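Local atomic coordinates of lipoprotein (Mycoplasma mycoides subsp. capri, PDB entry 7ADK), a protein that is probably a protease of the mycoplasma DUF31 peptidase family, which belongs to the chymotrypsin-like PA clan, perhaps cleaving immunoglobulins like related mycoplasma proteases. Residues 264-278 / 632-645. Sequence-based numbering, arbitrary orientation.
Sequences KGPSVVDSLGRNEKA and LYIVGYPTAYKDFY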
loop_
_atom_site.group_PDB
_atom_site.type_symbol
_atom_site.label_atom_id
_atom_site.label_comp_id
_atom_site.label_asym_id
_atom_site.label_seq_id
_atom_site.Cartn_x
_atom_site.Cartn_y
_atom_site.Cartn_z
ATOM N N LYS B 264 -5.444 11.789 8.739
ATOM C CA LYS B 264 -5.821 11.239 7.429
ATOM C C LYS B 264 -6.832 12.146 6.702
ATOM O O LYS B 264 -7.534 11.693 5.807
ATOM C CB LYS B 264 -6.334 9.800 7.595
ATOM C CG LYS B 264 -5.343 8.884 8.321
ATOM C CD LYS B 264 -5.906 7.475 8.497
ATOM C CE LYS B 264 -4.950 6.639 9.355
ATOM N NZ LYS B 264 -5.492 5.287 9.615
ATOM N N GLY B 265 -6.932 13.423 7.091
ATOM C CA GLY B 265 -7.680 14.474 6.393
ATOM C C GLY B 265 -7.270 14.697 4.921
ATOM O O GLY B 265 -8.153 14.977 4.124
ATOM N N PRO B 266 -6.007 14.505 4.487
ATOM C CA PRO B 266 -5.679 14.271 3.080
ATOM C C PRO B 266 -6.400 13.030 2.519
ATOM O O PRO B 266 -6.531 12.030 3.213
ATOM C CB PRO B 266 -4.161 14.076 3.045
ATOM C CG PRO B 266 -3.667 14.778 4.298
ATOM C CD PRO B 266 -4.792 14.534 5.285
ATOM N N SER B 267 -6.823 13.050 1.257
ATOM C CA SER B 267 -7.748 12.052 0.674
ATOM C C SER B 267 -7.423 10.545 0.810
ATOM O O SER B 267 -6.299 10.121 1.074
ATOM C CB SER B 267 -7.912 12.409 -0.805
ATOM O OG SER B 267 -8.619 11.450 -1.541
ATOM N N VAL B 268 -8.420 9.699 0.512
ATOM C CA VAL B 268 -8.249 8.318 0.008
ATOM C C VAL B 268 -7.390 8.255 -1.273
ATOM O O VAL B 268 -6.995 9.292 -1.795
ATOM C CB VAL B 268 -9.617 7.591 0.003
ATOM C CG1 VAL B 268 -10.547 8.034 -1.106
ATOM C CG2 VAL B 268 -9.527 6.068 -0.042
ATOM N N VAL B 269 -7.014 7.057 -1.742
ATOM C CA VAL B 269 -5.816 6.887 -2.587
ATOM C C VAL B 269 -5.847 5.896 -3.764
ATOM O O VAL B 269 -5.070 6.056 -4.694
ATOM C CB VAL B 269 -4.658 6.513 -1.670
ATOM C CG1 VAL B 269 -4.823 5.109 -1.114
ATOM C CG2 VAL B 269 -3.327 6.550 -2.395
ATOM N N ASP B 270 -6.654 4.838 -3.750
ATOM C CA ASP B 270 -6.638 3.815 -4.819
ATOM C C ASP B 270 -8.064 3.488 -5.286
ATOM O O ASP B 270 -8.249 2.581 -6.080
ATOM C CB ASP B 270 -5.899 2.523 -4.394
ATOM C CG ASP B 270 -4.398 2.567 -4.031
ATOM O OD1 ASP B 270 -3.593 3.181 -4.761
ATOM O OD2 ASP B 270 -4.010 1.899 -3.040
ATOM N N SER B 271 -9.072 4.193 -4.770
ATOM C CA SER B 271 -10.495 3.863 -4.883
ATOM C C SER B 271 -11.249 4.921 -5.687
ATOM O O SER B 271 -10.872 6.083 -5.658
ATOM C CB SER B 271 -11.090 3.721 -3.483
ATOM O OG SER B 271 -12.394 3.208 -3.582
ATOM N N LEU B 272 -12.294 4.532 -6.418
ATOM C CA LEU B 272 -13.157 5.420 -7.212
ATOM C C LEU B 272 -14.548 5.545 -6.579
ATOM O O LEU B 272 -15.261 4.557 -6.485
ATOM C CB LEU B 272 -13.338 4.855 -8.631
ATOM C CG LEU B 272 -12.055 4.552 -9.406
ATOM C CD1 LEU B 272 -12.418 3.978 -10.773
ATOM C CD2 LEU B 272 -11.177 5.784 -9.546
ATOM N N GLY B 273 -14.991 6.745 -6.218
ATOM C CA GLY B 273 -16.334 6.940 -5.665
ATOM C C GLY B 273 -17.486 6.811 -6.675
ATOM O O GLY B 273 -18.454 6.115 -6.389
ATOM N N ARG B 274 -17.407 7.480 -7.834
ATOM C CA ARG B 274 -18.517 7.687 -8.790
ATOM C C ARG B 274 -18.039 7.961 -10.217
ATOM O O ARG B 274 -16.873 8.272 -10.427
ATOM C CB ARG B 274 -19.473 8.811 -8.310
ATOM C CG ARG B 274 -18.903 10.238 -8.405
ATOM C CD ARG B 274 -19.987 11.308 -8.375
ATOM N NE ARG B 274 -19.458 12.681 -8.522
ATOM C CZ ARG B 274 -20.169 13.797 -8.535
ATOM N NH1 ARG B 274 -19.628 14.949 -8.768
ATOM N NH2 ARG B 274 -21.435 13.842 -8.289
ATOM N N ASN B 275 -18.947 7.911 -11.185
ATOM C CA ASN B 275 -18.622 7.988 -12.613
ATOM C C ASN B 275 -18.011 9.334 -13.041
ATOM O O ASN B 275 -17.106 9.395 -13.861
ATOM C CB ASN B 275 -19.896 7.646 -13.396
ATOM C CG ASN B 275 -19.584 7.216 -14.813
ATOM O OD1 ASN B 275 -19.205 7.992 -15.672
ATOM N ND2 ASN B 275 -19.754 5.955 -15.117
ATOM N N GLU B 276 -18.452 10.436 -12.451
ATOM C CA GLU B 276 -17.904 11.765 -12.754
ATOM C C GLU B 276 -16.472 11.944 -12.221
ATOM O O GLU B 276 -15.777 12.869 -12.611
ATOM C CB GLU B 276 -18.821 12.885 -12.248
ATOM C CG GLU B 276 -20.327 12.714 -12.508
ATOM C CD GLU B 276 -20.727 12.272 -13.933
ATOM O OE1 GLU B 276 -20.138 12.717 -14.942
ATOM O OE2 GLU B 276 -21.676 11.469 -14.059
ATOM N N LYS B 277 -16.009 11.047 -11.333
ATOM C CA LYS B 277 -14.628 11.005 -10.828
ATOM C C LYS B 277 -13.755 10.097 -11.678
ATOM O O LYS B 277 -12.639 10.455 -11.996
ATOM C CB LYS B 277 -14.566 10.517 -9.375
ATOM C CG LYS B 277 -15.384 11.347 -8.395
ATOM C CD LYS B 277 -15.315 10.861 -6.932
ATOM C CE LYS B 277 -14.193 11.473 -6.079
ATOM N NZ LYS B 277 -14.588 12.757 -5.437
ATOM N N ALA B 278 -14.219 8.931 -12.079
ATOM C CA ALA B 278 -13.502 8.052 -12.989
ATOM C C ALA B 278 -14.511 7.220 -13.760
ATOM O O ALA B 278 -15.594 6.962 -13.268
ATOM C CB ALA B 278 -12.531 7.191 -12.208
ATOM N N LEU B 632 -14.216 18.002 -8.252
ATOM C CA LEU B 632 -13.685 16.690 -8.605
ATOM C C LEU B 632 -12.191 16.813 -8.820
ATOM O O LEU B 632 -11.753 17.607 -9.642
ATOM C CB LEU B 632 -14.336 16.124 -9.880
ATOM C CG LEU B 632 -15.824 15.769 -9.854
ATOM C CD1 LEU B 632 -16.172 15.041 -8.581
ATOM C CD2 LEU B 632 -16.749 16.960 -10.039
ATOM N N TYR B 633 -11.407 16.021 -8.101
ATOM C CA TYR B 633 -10.008 15.852 -8.437
ATOM C C TYR B 633 -9.484 14.427 -8.194
ATOM O O TYR B 633 -8.550 14.240 -7.427
ATOM C CB TYR B 633 -9.110 17.016 -7.922
ATOM C CG TYR B 633 -9.482 17.741 -6.661
ATOM C CD1 TYR B 633 -10.388 18.805 -6.684
ATOM C CD2 TYR B 633 -8.873 17.381 -5.464
ATOM C CE1 TYR B 633 -10.753 19.449 -5.488
ATOM C CE2 TYR B 633 -9.324 17.946 -4.268
ATOM C CZ TYR B 633 -10.304 18.948 -4.263
ATOM O OH TYR B 633 -10.909 19.317 -3.095
ATOM N N ILE B 634 -10.061 13.402 -8.862
ATOM C CA ILE B 634 -9.272 12.184 -9.185
ATOM C C ILE B 634 -8.369 12.595 -10.305
ATOM O O ILE B 634 -8.620 12.406 -11.484
ATOM C CB ILE B 634 -9.994 10.891 -9.614
ATOM C CG1 ILE B 634 -10.908 10.449 -8.488
ATOM C CG2 ILE B 634 -8.961 9.764 -9.864
ATOM C CD1 ILE B 634 -11.547 9.078 -8.721
ATOM N N VAL B 635 -7.327 13.232 -9.868
ATOM C CA VAL B 635 -6.250 13.749 -10.664
ATOM C C VAL B 635 -5.043 13.699 -9.782
ATOM O O VAL B 635 -5.137 13.582 -8.560
ATOM C CB VAL B 635 -6.490 15.185 -11.142
ATOM C CG1 VAL B 635 -7.545 15.297 -12.238
ATOM C CG2 VAL B 635 -6.966 16.046 -9.999
ATOM N N GLY B 636 -3.890 13.797 -10.409
ATOM C CA GLY B 636 -2.650 13.689 -9.686
ATOM C C GLY B 636 -2.330 12.250 -9.346
ATOM O O GLY B 636 -3.151 11.472 -8.869
ATOM N N TYR B 637 -1.067 11.933 -9.550
ATOM C CA TYR B 637 -0.462 10.716 -9.066
ATOM C C TYR B 637 0.744 11.123 -8.220
ATOM O O TYR B 637 1.801 11.433 -8.771
ATOM C CB TYR B 637 -0.120 9.814 -10.251
ATOM C CG TYR B 637 -1.275 9.441 -11.162
ATOM C CD1 TYR B 637 -1.669 10.312 -12.195
ATOM C CD2 TYR B 637 -1.847 8.164 -11.079
ATOM C CE1 TYR B 637 -2.587 9.892 -13.174
ATOM C CE2 TYR B 637 -2.756 7.737 -12.062
ATOM C CZ TYR B 637 -3.114 8.590 -13.124
ATOM O OH TYR B 637 -3.905 8.130 -14.125
ATOM N N PRO B 638 0.629 11.216 -6.894
ATOM C CA PRO B 638 1.795 11.396 -6.054
ATOM C C PRO B 638 2.649 10.127 -6.059
ATOM O O PRO B 638 2.143 9.027 -6.270
ATOM C CB PRO B 638 1.245 11.748 -4.682
ATOM C CG PRO B 638 -0.121 11.078 -4.650
ATOM C CD PRO B 638 -0.574 11.070 -6.101
ATOM N N THR B 639 3.940 10.250 -5.785
ATOM C CA THR B 639 4.787 9.082 -5.516
ATOM C C THR B 639 4.239 8.275 -4.341
ATOM O O THR B 639 3.716 8.828 -3.376
ATOM C CB THR B 639 6.234 9.479 -5.223
ATOM O OG1 THR B 639 6.294 10.430 -4.188
ATOM C CG2 THR B 639 6.928 10.053 -6.454
ATOM N N ALA B 640 4.355 6.952 -4.396
ATOM C CA ALA B 640 3.780 6.068 -3.388
ATOM C C ALA B 640 4.504 6.085 -2.017
ATOM O O ALA B 640 4.066 5.412 -1.088
ATOM C CB ALA B 640 3.693 4.673 -4.002
ATOM N N TYR B 641 5.579 6.858 -1.839
ATOM C CA TYR B 641 6.378 6.859 -0.609
ATOM C C TYR B 641 5.589 7.274 0.645
ATOM O O TYR B 641 5.739 6.653 1.699
ATOM C CB TYR B 641 7.622 7.736 -0.809
ATOM C CG TYR B 641 8.575 7.699 0.371
ATOM C CD1 TYR B 641 9.336 6.541 0.620
ATOM C CD2 TYR B 641 8.677 8.801 1.240
ATOM C CE1 TYR B 641 10.174 6.474 1.747
ATOM C CE2 TYR B 641 9.509 8.736 2.374
ATOM C CZ TYR B 641 10.251 7.567 2.636
ATOM O OH TYR B 641 11.030 7.485 3.746
ATOM N N LYS B 642 4.696 8.270 0.541
ATOM C CA LYS B 642 3.828 8.717 1.655
ATOM C C LYS B 642 2.398 8.154 1.614
ATOM O O LYS B 642 1.516 8.611 2.337
ATOM C CB LYS B 642 3.888 10.245 1.828
ATOM C CG LYS B 642 5.338 10.727 2.010
ATOM C CD LYS B 642 5.461 12.095 2.690
ATOM C CE LYS B 642 5.214 12.000 4.200
ATOM N NZ LYS B 642 5.399 13.316 4.853
ATOM N N ASP B 643 2.148 7.129 0.804
ATOM C CA ASP B 643 0.874 6.412 0.746
ATOM C C ASP B 643 0.657 5.553 2.003
ATOM O O ASP B 643 1.175 4.445 2.132
ATOM C CB ASP B 643 0.830 5.599 -0.559
ATOM C CG ASP B 643 -0.481 4.854 -0.814
ATOM O OD1 ASP B 643 -1.275 4.687 0.137
ATOM O OD2 ASP B 643 -0.695 4.465 -1.984
ATOM N N PHE B 644 -0.110 6.097 2.946
ATOM C CA PHE B 644 -0.374 5.532 4.269
ATOM C C PHE B 644 -1.467 4.456 4.315
ATOM O O PHE B 644 -1.709 3.869 5.370
ATOM C CB PHE B 644 -0.696 6.691 5.216
ATOM C CG PHE B 644 -1.840 7.596 4.804
ATOM C CD1 PHE B 644 -1.579 8.795 4.117
ATOM C CD2 PHE B 644 -3.156 7.264 5.162
ATOM C CE1 PHE B 644 -2.626 9.682 3.837
ATOM C CE2 PHE B 644 -4.198 8.154 4.882
ATOM C CZ PHE B 644 -3.932 9.366 4.230
ATOM N N TYR B 645 -2.142 4.177 3.200
ATOM C CA TYR B 645 -3.215 3.181 3.164
ATOM C C TYR B 645 -2.708 1.754 2.975
ATOM O O TYR B 645 -3.409 0.798 3.301
ATOM C CB TYR B 645 -4.180 3.518 2.043
ATOM C CG TYR B 645 -4.948 4.802 2.230
ATOM C CD1 TYR B 645 -6.210 4.740 2.832
ATOM C CD2 TYR B 645 -4.418 6.034 1.807
ATOM C CE1 TYR B 645 -6.936 5.915 3.049
ATOM C CE2 TYR B 645 -5.157 7.207 1.995
ATOM C CZ TYR B 645 -6.388 7.147 2.668
ATOM O OH TYR B 645 -7.043 8.282 2.979
#
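Ile634 is the knob at one end of this two-patch contact. Its methyl CD1, at the end of CG1, enters a hollow made by Leu272 CD2, Lys277 CB (3.4 Å from CD1) and Ala278 CB, apolar neighbours that suit it. Ile634 is also the centre of an inverse gamma turn, a kink that presents this side chain to 264-278. Beside it, the forked end of Leu632 fits against Lys277 and Arg274, with Leu632 CD1 3.8 Å from Lys277 CG. Beyond CG the lysine bends (chi3 90°, chi4 87°), carrying NZ to Asn667 O; Arg274 meets the leucine with its guanidinium edge and pairs with Asp630.

At the other end, the rings of Phe644 and Tyr645 lie against the bend from Lys264 to Val269. The extended Lys264 chain passes Phe644, CG to CE2 3.7 Å, and Pro266 O meets that ring's edge. Tyrosine adds a hydroxyl, which donates to Ser267 O (OH to O 2.8 Å) from above the carbonyl plane. Val269 N lies over one tyrosine face, and Val269 CG2 touches Asp643, whose OD1 closes an Asx turn onto Tyr645 N while OD2 bonds Ser663 OG. Both segments are loops: 264-278 precedes strand 289-293; the other runs from beside strand 761-765 toward helix 651-655.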